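Local coordinates for dipeptide Epimerase (Enterococcus faecalis V583, PDB 3JVA), which belongs to the mandelate racemase/muconate lactonizing enzyme family of the enolase superfamily and binds a magnesium ion in its barrel domain, at residues 164-167 and 168-172; 216-219 and 220-224; 71-74 and 75-78; 114-118 and 119-123. One frame throughout, in Å; residues are numbered along the deposited sequence.

Interaction 1: 164-167 and 168-172; sequences TGIE and ADIAR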
ATOM      1  N   THR B 164     -14.211   3.852 -34.213  1.00 32.61           N
ATOM      2  CA  THR B 164     -15.470   3.896 -34.959  1.00 34.03           C
ATOM      3  C   THR B 164     -15.892   2.485 -35.356  1.00 35.19           C
ATOM      4  O   THR B 164     -16.843   2.301 -36.118  1.00 35.92           O
ATOM      5  CB  THR B 164     -15.315   4.711 -36.258  1.00 34.18           C
ATOM      6  OG1 THR B 164     -14.582   3.941 -37.221  1.00 34.77           O
ATOM      7  CG2 THR B 164     -14.563   6.002 -35.992  1.00 34.11           C
ATOM      8  N   GLY B 165     -15.180   1.496 -34.827  1.00 34.62           N
ATOM      9  CA  GLY B 165     -15.446   0.109 -35.160  1.00 35.71           C
ATOM     10  C   GLY B 165     -14.120  -0.426 -35.657  1.00 34.64           C
ATOM     11  O   GLY B 165     -13.559   0.105 -36.614  1.00 34.84           O
ATOM     12  N   ILE B 166     -13.615  -1.471 -35.011  1.00 34.78           N
ATOM     13  CA  ILE B 166     -12.319  -2.036 -35.369  1.00 35.71           C
ATOM     14  C   ILE B 166     -12.104  -2.363 -36.851  1.00 34.67           C
ATOM     15  O   ILE B 166     -11.029  -2.100 -37.391  1.00 31.74           O
ATOM     16  CB  ILE B 166     -12.016  -3.297 -34.524  1.00 37.12           C
ATOM     17  CG1 ILE B 166     -10.558  -3.712 -34.722  1.00 38.20           C
ATOM     18  CG2 ILE B 166     -12.956  -4.429 -34.908  1.00 38.55           C
ATOM     19  CD1 ILE B 166      -9.570  -2.666 -34.268  1.00 39.69           C
ATOM     20  N   GLU B 167     -13.110  -2.927 -37.512  1.00 34.52           N
ATOM     21  CA  GLU B 167     -12.959  -3.266 -38.925  1.00 33.90           C
ATOM     22  C   GLU B 167     -12.763  -2.002 -39.756  1.00 32.73           C
ATOM     23  O   GLU B 167     -11.889  -1.947 -40.623  1.00 32.24           O
ATOM     24  CB  GLU B 167     -14.177  -4.049 -39.432  1.00 36.45           C
ATOM     25  CG  GLU B 167     -15.471  -3.249 -39.520  1.00 39.91           C
ATOM     26  CD  GLU B 167     -15.908  -2.664 -38.185  1.00 41.32           C
ATOM     27  OE1 GLU B 167     -16.051  -3.436 -37.208  1.00 40.92           O
ATOM     28  OE2 GLU B 167     -16.112  -1.432 -38.121  1.00 39.55           O
ATOM     29  N   ALA B 168     -13.575  -0.987 -39.482  1.00 31.59           N
ATOM     30  CA  ALA B 168     -13.486   0.277 -40.199  1.00 31.18           C
ATOM     31  C   ALA B 168     -12.163   0.972 -39.885  1.00 29.81           C
ATOM     32  O   ALA B 168     -11.514   1.515 -40.778  1.00 28.20           O
ATOM     33  CB  ALA B 168     -14.655   1.174 -39.819  1.00 32.15           C
ATOM     34  N   ASP B 169     -11.771   0.957 -38.613  1.00 28.14           N
ATOM     35  CA  ASP B 169     -10.515   1.583 -38.202  1.00 28.10           C
ATOM     36  C   ASP B 169      -9.358   0.938 -38.960  1.00 27.49           C
ATOM     37  O   ASP B 169      -8.535   1.621 -39.570  1.00 28.71           O
ATOM     38  CB  ASP B 169     -10.273   1.405 -36.693  1.00 28.29           C
ATOM     39  CG  ASP B 169     -11.268   2.168 -35.830  1.00 28.32           C
ATOM     40  OD1 ASP B 169     -11.851   3.172 -36.295  1.00 28.77           O
ATOM     41  OD2 ASP B 169     -11.449   1.770 -34.661  1.00 30.11           O
ATOM     42  N   ILE B 170      -9.305  -0.388 -38.912  1.00 27.39           N
ATOM     43  CA  ILE B 170      -8.250  -1.142 -39.576  1.00 28.64           C
ATOM     44  C   ILE B 170      -8.195  -0.877 -41.076  1.00 26.75           C
ATOM     45  O   ILE B 170      -7.116  -0.712 -41.641  1.00 28.23           O
ATOM     46  CB  ILE B 170      -8.423  -2.657 -39.317  1.00 29.14           C
ATOM     47  CG1 ILE B 170      -8.121  -2.952 -37.842  1.00 30.16           C
ATOM     48  CG2 ILE B 170      -7.499  -3.462 -40.227  1.00 28.77           C
ATOM     49  CD1 ILE B 170      -8.325  -4.399 -37.438  1.00 31.89           C
ATOM     50  N   ALA B 171      -9.358  -0.829 -41.716  1.00 28.06           N
ATOM     51  CA  ALA B 171      -9.433  -0.586 -43.154  1.00 28.40           C
ATOM     52  C   ALA B 171      -8.787   0.744 -43.537  1.00 28.82           C
ATOM     53  O   ALA B 171      -8.036   0.825 -44.511  1.00 27.31           O
ATOM     54  CB  ALA B 171     -10.887  -0.613 -43.606  1.00 28.84           C
ATOM     55  N   ARG B 172      -9.083   1.786 -42.766  1.00 28.30           N
ATOM     56  CA  ARG B 172      -8.530   3.108 -43.022  1.00 28.97           C
ATOM     57  C   ARG B 172      -7.028   3.143 -42.777  1.00 27.70           C
ATOM     58  O   ARG B 172      -6.273   3.652 -43.603  1.00 27.68           O
ATOM     59  CB  ARG B 172      -9.225   4.148 -42.139  1.00 28.82           C
ATOM     60  CG  ARG B 172     -10.661   4.415 -42.545  1.00 29.89           C
ATOM     61  CD  ARG B 172     -11.409   5.255 -41.524  1.00 31.63           C
ATOM     62  NE  ARG B 172     -12.788   5.472 -41.953  1.00 33.29           N
ATOM     63  CZ  ARG B 172     -13.841   5.435 -41.144  1.00 36.06           C
ATOM     64  NH1 ARG B 172     -13.678   5.186 -39.848  1.00 36.51           N
ATOM     65  NH2 ARG B 172     -15.059   5.646 -41.628  1.00 35.19           N
TER
HETATM   66  O   HOH W   1     -13.117   0.749 -32.917  1.00 32.39           O

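Interaction 2: 216-219 and 220-224; sequences QPVK and RRDLE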
ATOM      1  N   GLN B 216      -5.971   8.798 -25.756  1.00 21.03           N
ATOM      2  CA  GLN B 216      -7.150   8.528 -24.931  1.00 20.47           C
ATOM      3  C   GLN B 216      -8.026   7.346 -25.359  1.00 20.93           C
ATOM      4  O   GLN B 216      -9.140   7.532 -25.841  1.00 22.39           O
ATOM      5  CB  GLN B 216      -8.006   9.799 -24.887  1.00 20.48           C
ATOM      6  CG  GLN B 216      -9.038   9.848 -23.776  1.00 20.97           C
ATOM      7  CD  GLN B 216      -8.405   9.988 -22.411  1.00 22.46           C
ATOM      8  OE1 GLN B 216      -7.498  10.804 -22.214  1.00 22.79           O
ATOM      9  NE2 GLN B 216      -8.879   9.197 -21.456  1.00 23.42           N
ATOM     10  N   PRO B 217      -7.548   6.111 -25.151  1.00 21.28           N
ATOM     11  CA  PRO B 217      -8.345   4.949 -25.546  1.00 21.71           C
ATOM     12  C   PRO B 217      -9.589   4.661 -24.697  1.00 22.45           C
ATOM     13  O   PRO B 217     -10.500   3.974 -25.154  1.00 23.36           O
ATOM     14  CB  PRO B 217      -7.330   3.810 -25.509  1.00 22.55           C
ATOM     15  CG  PRO B 217      -6.411   4.218 -24.401  1.00 22.10           C
ATOM     16  CD  PRO B 217      -6.222   5.706 -24.654  1.00 20.84           C
ATOM     17  N   VAL B 218      -9.627   5.183 -23.474  1.00 22.52           N
ATOM     18  CA  VAL B 218     -10.774   4.973 -22.589  1.00 23.26           C
ATOM     19  C   VAL B 218     -11.362   6.289 -22.081  1.00 24.57           C
ATOM     20  O   VAL B 218     -10.773   7.355 -22.271  1.00 22.69           O
ATOM     21  CB  VAL B 218     -10.388   4.100 -21.368  1.00 22.20           C
ATOM     22  CG1 VAL B 218      -9.845   2.763 -21.846  1.00 22.71           C
ATOM     23  CG2 VAL B 218      -9.342   4.818 -20.507  1.00 22.40           C
ATOM     24  N   LYS B 219     -12.528   6.208 -21.443  1.00 25.23           N
ATOM     25  CA  LYS B 219     -13.196   7.391 -20.902  1.00 27.31           C
ATOM     26  C   LYS B 219     -12.267   8.165 -19.981  1.00 27.26           C
ATOM     27  O   LYS B 219     -11.514   7.579 -19.202  1.00 27.38           O
ATOM     28  CB  LYS B 219     -14.472   6.995 -20.161  1.00 27.93           C
ATOM     29  CG  LYS B 219     -15.611   6.638 -21.096  1.00 33.78           C
ATOM     30  CD  LYS B 219     -16.895   6.348 -20.341  1.00 37.94           C
ATOM     31  CE  LYS B 219     -18.040   6.094 -21.307  1.00 39.93           C
ATOM     32  NZ  LYS B 219     -19.314   5.795 -20.596  1.00 43.57           N
ATOM     33  N   ARG B 220     -12.346   9.488 -20.063  1.00 27.71           N
ATOM     34  CA  ARG B 220     -11.472  10.367 -19.298  1.00 29.61           C
ATOM     35  C   ARG B 220     -11.359  10.148 -17.793  1.00 30.13           C
ATOM     36  O   ARG B 220     -10.279  10.338 -17.229  1.00 29.60           O
ATOM     37  CB  ARG B 220     -11.832  11.830 -19.586  1.00 32.02           C
ATOM     38  CG  ARG B 220     -13.242  12.260 -19.205  1.00 35.99           C
ATOM     39  CD  ARG B 220     -13.553  13.606 -19.856  1.00 40.27           C
ATOM     40  NE  ARG B 220     -14.836  14.178 -19.448  1.00 44.31           N
ATOM     41  CZ  ARG B 220     -15.038  14.841 -18.313  1.00 47.42           C
ATOM     42  NH1 ARG B 220     -14.039  15.021 -17.455  1.00 47.48           N
ATOM     43  NH2 ARG B 220     -16.239  15.336 -18.040  1.00 46.85           N
ATOM     44  N   ARG B 221     -12.447   9.741 -17.146  1.00 29.94           N
ATOM     45  CA  ARG B 221     -12.432   9.525 -15.698  1.00 33.64           C
ATOM     46  C   ARG B 221     -11.938   8.148 -15.256  1.00 33.68           C
ATOM     47  O   ARG B 221     -11.753   7.906 -14.064  1.00 33.42           O
ATOM     48  CB  ARG B 221     -13.832   9.764 -15.113  1.00 36.28           C
ATOM     49  CG  ARG B 221     -14.321  11.207 -15.184  1.00 40.96           C
ATOM     50  CD  ARG B 221     -13.455  12.143 -14.346  1.00 45.23           C
ATOM     51  NE  ARG B 221     -13.608  11.935 -12.905  1.00 47.71           N
ATOM     52  CZ  ARG B 221     -14.679  12.290 -12.199  1.00 48.82           C
ATOM     53  NH1 ARG B 221     -15.713  12.874 -12.793  1.00 49.80           N
ATOM     54  NH2 ARG B 221     -14.712  12.071 -10.890  1.00 49.83           N
ATOM     55  N   ASP B 222     -11.716   7.247 -16.207  1.00 32.47           N
ATOM     56  CA  ASP B 222     -11.255   5.903 -15.867  1.00 31.86           C
ATOM     57  C   ASP B 222      -9.730   5.807 -15.882  1.00 31.75           C
ATOM     58  O   ASP B 222      -9.143   5.194 -16.774  1.00 29.76           O
ATOM     59  CB  ASP B 222     -11.866   4.888 -16.839  1.00 32.36           C
ATOM     60  CG  ASP B 222     -11.520   3.462 -16.482  1.00 32.98           C
ATOM     61  OD1 ASP B 222     -11.134   3.219 -15.320  1.00 33.16           O
ATOM     62  OD2 ASP B 222     -11.645   2.580 -17.356  1.00 34.02           O
ATOM     63  N   LEU B 223      -9.095   6.412 -14.882  1.00 30.60           N
ATOM     64  CA  LEU B 223      -7.638   6.421 -14.782  1.00 31.41           C
ATOM     65  C   LEU B 223      -7.038   5.034 -14.573  1.00 31.21           C
ATOM     66  O   LEU B 223      -5.980   4.720 -15.126  1.00 30.66           O
ATOM     67  CB  LEU B 223      -7.201   7.367 -13.656  1.00 32.78           C
ATOM     68  CG  LEU B 223      -7.776   8.785 -13.768  1.00 34.50           C
ATOM     69  CD1 LEU B 223      -7.200   9.663 -12.662  1.00 35.82           C
ATOM     70  CD2 LEU B 223      -7.452   9.374 -15.137  1.00 35.59           C
ATOM     71  N   GLU B 224      -7.707   4.201 -13.781  1.00 32.22           N
ATOM     72  CA  GLU B 224      -7.223   2.845 -13.536  1.00 32.81           C
ATOM     73  C   GLU B 224      -7.205   2.083 -14.858  1.00 30.43           C
ATOM     74  O   GLU B 224      -6.256   1.365 -15.158  1.00 30.48           O
ATOM     75  CB  GLU B 224      -8.136   2.123 -12.541  1.00 36.54           C
ATOM     76  CG  GLU B 224      -8.002   2.599 -11.104  1.00 43.88           C
ATOM     77  CD  GLU B 224      -9.187   2.192 -10.241  1.00 47.50           C
ATOM     78  OE1 GLU B 224      -9.524   0.986 -10.201  1.00 49.55           O
ATOM     79  OE2 GLU B 224      -9.785   3.084  -9.600  1.00 50.90           O
TER

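Interaction 3: 71-74 and 75-78; sequences QAII and GLNP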
ATOM      1  N   GLN B  71     -13.712  43.218 -17.297  1.00 26.25           N
ATOM      2  CA  GLN B  71     -13.982  44.351 -16.422  1.00 27.17           C
ATOM      3  C   GLN B  71     -13.277  44.230 -15.078  1.00 26.71           C
ATOM      4  O   GLN B  71     -13.009  45.237 -14.420  1.00 27.81           O
ATOM      5  CB  GLN B  71     -15.489  44.513 -16.222  1.00 29.68           C
ATOM      6  CG  GLN B  71     -16.215  44.889 -17.506  1.00 33.45           C
ATOM      7  CD  GLN B  71     -15.567  46.077 -18.200  1.00 35.73           C
ATOM      8  OE1 GLN B  71     -15.588  47.195 -17.686  1.00 37.04           O
ATOM      9  NE2 GLN B  71     -14.975  45.834 -19.365  1.00 32.40           N
ATOM     10  N   ALA B  72     -12.958  43.002 -14.680  1.00 24.33           N
ATOM     11  CA  ALA B  72     -12.288  42.773 -13.409  1.00 23.58           C
ATOM     12  C   ALA B  72     -10.780  42.972 -13.483  1.00 23.85           C
ATOM     13  O   ALA B  72     -10.133  43.177 -12.457  1.00 24.66           O
ATOM     14  CB  ALA B  72     -12.596  41.370 -12.900  1.00 24.28           C
ATOM     15  N   ILE B  73     -10.207  42.908 -14.684  1.00 22.37           N
ATOM     16  CA  ILE B  73      -8.763  43.083 -14.799  1.00 22.33           C
ATOM     17  C   ILE B  73      -8.320  44.470 -15.270  1.00 23.53           C
ATOM     18  O   ILE B  73      -7.127  44.722 -15.412  1.00 23.63           O
ATOM     19  CB  ILE B  73      -8.119  42.004 -15.719  1.00 23.27           C
ATOM     20  CG1 ILE B  73      -8.645  42.131 -17.147  1.00 24.08           C
ATOM     21  CG2 ILE B  73      -8.406  40.614 -15.163  1.00 23.08           C
ATOM     22  CD1 ILE B  73      -8.013  41.120 -18.112  1.00 24.70           C
ATOM     23  N   ILE B  74      -9.264  45.374 -15.505  1.00 24.57           N
ATOM     24  CA  ILE B  74      -8.881  46.719 -15.928  1.00 25.10           C
ATOM     25  C   ILE B  74      -7.988  47.304 -14.837  1.00 25.24           C
ATOM     26  O   ILE B  74      -8.272  47.159 -13.646  1.00 25.34           O
ATOM     27  CB  ILE B  74     -10.115  47.632 -16.135  1.00 26.48           C
ATOM     28  CG1 ILE B  74     -10.928  47.134 -17.333  1.00 28.52           C
ATOM     29  CG2 ILE B  74      -9.667  49.077 -16.362  1.00 25.91           C
ATOM     30  CD1 ILE B  74     -12.199  47.900 -17.580  1.00 32.99           C
ATOM     31  N   GLY B  75      -6.891  47.936 -15.240  1.00 24.23           N
ATOM     32  CA  GLY B  75      -5.991  48.519 -14.259  1.00 24.96           C
ATOM     33  C   GLY B  75      -4.833  47.623 -13.847  1.00 25.40           C
ATOM     34  O   GLY B  75      -3.886  48.088 -13.214  1.00 26.77           O
ATOM     35  N   LEU B  76      -4.904  46.339 -14.191  1.00 23.31           N
ATOM     36  CA  LEU B  76      -3.831  45.405 -13.853  1.00 23.20           C
ATOM     37  C   LEU B  76      -2.747  45.428 -14.925  1.00 22.28           C
ATOM     38  O   LEU B  76      -2.989  45.842 -16.058  1.00 22.40           O
ATOM     39  CB  LEU B  76      -4.376  43.976 -13.726  1.00 24.03           C
ATOM     40  CG  LEU B  76      -5.440  43.726 -12.653  1.00 25.96           C
ATOM     41  CD1 LEU B  76      -5.854  42.259 -12.674  1.00 24.74           C
ATOM     42  CD2 LEU B  76      -4.892  44.098 -11.291  1.00 27.07           C
ATOM     43  N   ASN B  77      -1.550  44.993 -14.547  1.00 21.55           N
ATOM     44  CA  ASN B  77      -0.415  44.932 -15.465  1.00 21.47           C
ATOM     45  C   ASN B  77      -0.478  43.566 -16.143  1.00 21.28           C
ATOM     46  O   ASN B  77      -0.603  42.551 -15.465  1.00 21.73           O
ATOM     47  CB  ASN B  77       0.894  45.034 -14.682  1.00 23.25           C
ATOM     48  CG  ASN B  77       2.099  45.200 -15.581  1.00 24.81           C
ATOM     49  OD1 ASN B  77       2.173  44.607 -16.659  1.00 24.90           O
ATOM     50  ND2 ASN B  77       3.065  45.998 -15.132  1.00 26.57           N
ATOM     51  N   PRO B  78      -0.402  43.520 -17.484  1.00 22.25           N
ATOM     52  CA  PRO B  78      -0.453  42.228 -18.182  1.00 22.34           C
ATOM     53  C   PRO B  78       0.623  41.244 -17.708  1.00 22.78           C
ATOM     54  O   PRO B  78       0.437  40.031 -17.778  1.00 23.25           O
ATOM     55  CB  PRO B  78      -0.277  42.627 -19.646  1.00 22.07           C
ATOM     56  CG  PRO B  78      -0.987  43.950 -19.704  1.00 23.89           C
ATOM     57  CD  PRO B  78      -0.471  44.635 -18.448  1.00 22.55           C
TER

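Interaction 4: 114-118 and 119-123; sequences AQLPL and YQLLG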
ATOM      1  N   ALA B 114       7.972  43.846 -24.268  1.00 22.20           N
ATOM      2  CA  ALA B 114       9.380  43.461 -24.196  1.00 22.72           C
ATOM      3  C   ALA B 114      10.028  43.516 -25.582  1.00 23.50           C
ATOM      4  O   ALA B 114      11.256  43.439 -25.709  1.00 23.79           O
ATOM      5  CB  ALA B 114       9.511  42.042 -23.614  1.00 22.57           C
ATOM      6  N   GLN B 115       9.194  43.658 -26.609  1.00 23.78           N
ATOM      7  CA  GLN B 115       9.647  43.694 -28.004  1.00 25.52           C
ATOM      8  C   GLN B 115      10.402  42.403 -28.319  1.00 25.58           C
ATOM      9  O   GLN B 115      11.536  42.408 -28.811  1.00 23.55           O
ATOM     10  CB  GLN B 115      10.520  44.931 -28.259  1.00 28.62           C
ATOM     11  CG  GLN B 115       9.790  46.242 -27.949  1.00 29.79           C
ATOM     12  CD  GLN B 115      10.491  47.480 -28.497  1.00 34.15           C
ATOM     13  OE1 GLN B 115      10.086  48.612 -28.212  1.00 35.73           O
ATOM     14  NE2 GLN B 115      11.531  47.273 -29.291  1.00 34.05           N
ATOM     15  N   LEU B 116       9.739  41.291 -28.021  1.00 24.22           N
ATOM     16  CA  LEU B 116      10.290  39.960 -28.239  1.00 23.86           C
ATOM     17  C   LEU B 116       9.199  39.012 -28.709  1.00 22.96           C
ATOM     18  O   LEU B 116       8.034  39.151 -28.321  1.00 21.53           O
ATOM     19  CB  LEU B 116      10.858  39.399 -26.932  1.00 26.88           C
ATOM     20  CG  LEU B 116      12.058  40.072 -26.268  1.00 28.74           C
ATOM     21  CD1 LEU B 116      12.236  39.520 -24.869  1.00 30.33           C
ATOM     22  CD2 LEU B 116      13.296  39.833 -27.101  1.00 31.54           C
ATOM     23  N   PRO B 117       9.557  38.048 -29.572  1.00 21.56           N
ATOM     24  CA  PRO B 117       8.560  37.086 -30.047  1.00 21.61           C
ATOM     25  C   PRO B 117       8.186  36.309 -28.789  1.00 20.43           C
ATOM     26  O   PRO B 117       9.027  36.119 -27.910  1.00 21.10           O
ATOM     27  CB  PRO B 117       9.349  36.220 -31.028  1.00 23.60           C
ATOM     28  CG  PRO B 117      10.413  37.142 -31.526  1.00 24.83           C
ATOM     29  CD  PRO B 117      10.838  37.865 -30.272  1.00 23.70           C
ATOM     30  N   LEU B 118       6.949  35.846 -28.703  1.00 19.70           N
ATOM     31  CA  LEU B 118       6.509  35.136 -27.511  1.00 20.70           C
ATOM     32  C   LEU B 118       7.351  33.931 -27.102  1.00 20.24           C
ATOM     33  O   LEU B 118       7.603  33.731 -25.914  1.00 18.76           O
ATOM     34  CB  LEU B 118       5.044  34.710 -27.662  1.00 20.42           C
ATOM     35  CG  LEU B 118       4.405  34.007 -26.457  1.00 19.61           C
ATOM     36  CD1 LEU B 118       4.564  34.857 -25.188  1.00 20.87           C
ATOM     37  CD2 LEU B 118       2.934  33.764 -26.758  1.00 21.21           C
ATOM     38  N   TYR B 119       7.792  33.124 -28.064  1.00 20.46           N
ATOM     39  CA  TYR B 119       8.579  31.946 -27.712  1.00 22.58           C
ATOM     40  C   TYR B 119       9.831  32.268 -26.901  1.00 22.58           C
ATOM     41  O   TYR B 119      10.338  31.414 -26.180  1.00 22.76           O
ATOM     42  CB  TYR B 119       8.944  31.141 -28.968  1.00 23.01           C
ATOM     43  CG  TYR B 119       9.921  31.811 -29.907  1.00 23.46           C
ATOM     44  CD1 TYR B 119      11.284  31.839 -29.622  1.00 24.54           C
ATOM     45  CD2 TYR B 119       9.480  32.412 -31.082  1.00 23.97           C
ATOM     46  CE1 TYR B 119      12.189  32.451 -30.492  1.00 28.05           C
ATOM     47  CE2 TYR B 119      10.375  33.027 -31.955  1.00 28.11           C
ATOM     48  CZ  TYR B 119      11.726  33.043 -31.653  1.00 28.73           C
ATOM     49  OH  TYR B 119      12.616  33.651 -32.512  1.00 33.14           O
ATOM     50  N   GLN B 120      10.325  33.499 -27.006  1.00 23.52           N
ATOM     51  CA  GLN B 120      11.517  33.891 -26.259  1.00 23.96           C
ATOM     52  C   GLN B 120      11.191  34.096 -24.784  1.00 25.02           C
ATOM     53  O   GLN B 120      12.066  33.993 -23.928  1.00 25.29           O
ATOM     54  CB  GLN B 120      12.124  35.171 -26.846  1.00 24.38           C
ATOM     55  CG  GLN B 120      12.663  34.991 -28.262  1.00 25.61           C
ATOM     56  CD  GLN B 120      13.923  34.142 -28.314  1.00 26.13           C
ATOM     57  OE1 GLN B 120      14.129  33.258 -27.483  1.00 25.56           O
ATOM     58  NE2 GLN B 120      14.766  34.401 -29.307  1.00 26.59           N
ATOM     59  N   LEU B 121       9.929  34.385 -24.486  1.00 25.26           N
ATOM     60  CA  LEU B 121       9.516  34.584 -23.098  1.00 24.92           C
ATOM     61  C   LEU B 121       9.051  33.283 -22.457  1.00 23.98           C
ATOM     62  O   LEU B 121       8.840  33.229 -21.246  1.00 25.64           O
ATOM     63  CB  LEU B 121       8.367  35.593 -23.015  1.00 25.04           C
ATOM     64  CG  LEU B 121       8.639  37.043 -23.410  1.00 27.46           C
ATOM     65  CD1 LEU B 121       7.354  37.850 -23.281  1.00 26.90           C
ATOM     66  CD2 LEU B 121       9.728  37.618 -22.521  1.00 27.79           C
ATOM     67  N   LEU B 122       8.897  32.235 -23.263  1.00 22.46           N
ATOM     68  CA  LEU B 122       8.404  30.959 -22.759  1.00 21.28           C
ATOM     69  C   LEU B 122       9.405  29.805 -22.682  1.00 21.85           C
ATOM     70  O   LEU B 122       8.999  28.660 -22.488  1.00 22.37           O
ATOM     71  CB  LEU B 122       7.195  30.518 -23.601  1.00 20.21           C
ATOM     72  CG  LEU B 122       6.046  31.531 -23.706  1.00 20.67           C
ATOM     73  CD1 LEU B 122       4.958  30.994 -24.632  1.00 20.93           C
ATOM     74  CD2 LEU B 122       5.472  31.810 -22.316  1.00 18.96           C
ATOM     75  N   GLY B 123      10.697  30.088 -22.834  1.00 22.18           N
ATOM     76  CA  GLY B 123      11.684  29.020 -22.768  1.00 21.92           C
ATOM     77  C   GLY B 123      12.774  29.134 -23.819  1.00 22.28           C
ATOM     78  O   GLY B 123      13.902  28.687 -23.601  1.00 21.69           O
TER

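Interaction 1: 164-167 and 168-172
Asp169 N bonds to Gly165 O at 2.8 Å, Ile170 N to Ile166 O and Ala171 N to Glu167 O, the i to i+4 ladder that opens helix 166-180 with Gly165 at the N-cap position. This first turn belongs to the beta-alpha-beta unit formed by strands 157-161 and 185-189 with that helix between them, in the barrel domain. At Gly165's backbone angles a beta carbon would press on the preceding carbonyl oxygen. Asp169, buried at the helix start, reaches back over the entry loop. Its OD1 takes Thr164 N at 3.2 Å through the syn lone pair, and Thr164 OG1 at 3.0 Å from 39° above the carboxylate plane. OD2 accepts from Gly163 N and from a water that bridges to Gly165 N, so both oxygens are held. Ile166 CG1 packs on Ile170 CD1 at 3.6 Å, on the flank facing helix 196-206. Arg172 NH1 makes a weak bond to Thr164 OG1, which lies at the guanidinium edge, while NE bonds to Asp138 O. In Glu167, CG between backbone N and carbonyl carbon (chi1 69°) and a bend at chi2 (-59°) together fold the carboxylate back until OE2 accepts Ala168 N at 2.9 Å.

Interaction 2: 216-219 and 220-224
Lys219 and Asp222 make the one backbone hydrogen bond across the two segments: Asp222 N reaches Lys219 O at 3.0 Å, 48° above the carbonyl plane, and closes a type I beta turn. Asp222, the centre of an inverse gamma turn, then occupies the N-cap position of helix 223-232, where its OD1 forms a weak bond to Gly225 N. Among side-chain polar contacts, the Gln216 amide has three partners. Its NE2 donates to Val218 O at 2.8 Å, nearly straight at 171° and with the acceptor in the amide plane, and also bonds to Ser242 OG, while OE1 accepts Asp240 N. These three bonds fix the rotation of the amide, and NE2 comes to rest 3.6 Å from Arg220 CA. The van der Waals contacts are sparse: Val218 CG2 lies 3.8 Å from Asp222 O, and Asp222 CB 3.6 Å from Lys219 O. Charge pairing is directed outward, for Arg221 NH2 forms a salt bridge with Asp248 of a second subunit. Gln216 follows the magnesium ligand Glu215 and holds the backbone of another, Asp240, consistent with a second-shell loop at the C-terminal end of strand 213-215, bordering the metal site of an enolase-superfamily barrel.

Interaction 3: 71-74 and 75-78
Gly75 follows Ile74 at the corner of a type II beta turn, from Ile73 to Leu76, by which the chain leaves helix 59-73 in the N-terminal domain. Its backbone angles of 94° and -13° belong to the third position of such a turn. A beta carbon there would collide with Ile74 O, which accounts for glycine at this corner. The preceding Ile74 sets its CG2 anti to the backbone N, and that methyl rests 3.2 Å from Gly75 N. The backbone of Gly75 is also hydrogen-bonded to Ile3, which ties the turn to strand 3-21.

Leu76 closes the turn, and its side chain makes the contact with Ile73. Its N donates to Ile73 O at 3.0 Å with an N-H...O angle of 160°, the donor standing above the carbonyl plane and not on a lone pair. The side chain then folds back over the same peptide: Leu76 CB lies 3.3 Å and Leu76 CG 3.4 Å from Ile73 O. Past the carbonyl, the two side chains cross at about a right angle. Leu76 CD1 makes the meeting, 3.8 Å from Ile73 CB and 3.9 Å from Ile73 CG2, so that one methyl of the leucine sits against the branch point of the isoleucine.

Pro78, two residues on, lies against Ile3 of strand 3-21 and Leu109 of helix 96-114. Between it and Leu76, Asn77 points away from the helix end and packs on Gln120 of a neighbouring subunit, while its OD1 accepts a hydrogen bond from Phe79 N.

Interaction 4: 114-118 and 119-123
Leu118 sends CG anti to its backbone N (chi1 -177°), which brings its CG to 3.6 Å from Leu122 CD1. The two residues are one helical turn apart, and both side chains pack on Tyr107 of helix 96-114 and Ile271 of helix 271-284. Tyr119 has a first torsion of 68°, with CG between N and the carbonyl carbon. This swings the ring back along the chain until CE2 lies 3.5 Å from Pro117 CB, an oblique approach. Leu116 and Leu121 cross at about a right angle, Leu116 CD1 to Leu121 CD2 at 3.9 Å, and Gln120 runs beside Pro117, its CG 4.0 Å from Pro117 CD.

The backbone bonds are short-ranged. Gln120 N donates to Pro117 O at 3.1 Å and Leu121 N to Leu118 O at 2.8 Å, both i to i+3 and both well above the carbonyl plane; the i to i+4 bond from Leu122 N to Leu118 O is weak. Tyr119 N is bonded to His306 ND1. Leu121 meets Leu121 of a neighbouring subunit, and Leu116 and Gln120 pack on its Phe79. The whole is a short, loosely bonded helical turn following the Schellman motif that ends helix 96-114 at Gln115; its Leu118 and Leu122 lie against helices 271-284 and 298-310, where the N-terminal and barrel domains meet.

Interactions 1 and 2 lie in the barrel domain with centres 21 Å apart, and interactions 3 and 4 in the N-terminal domain, also 21 Å apart; neither pair touches. Interaction 4 is the buried one, interaction 2 is partly buried, and interactions 1 and 3 are at the surface. Polar grips dominate in the barrel-domain pair: a carboxylate in 164-172 and an amide in 216-224, the latter nearer the magnesium ion. The N-terminal pair relies on apolar packing, with backbone turn bonds. Helix 96-114 links them, ending at Ala114, where interaction 4 begins, and receiving Ile73 and Pro78 from 71-78. Interactions 2, 3 and 4 also reach neighbouring subunits.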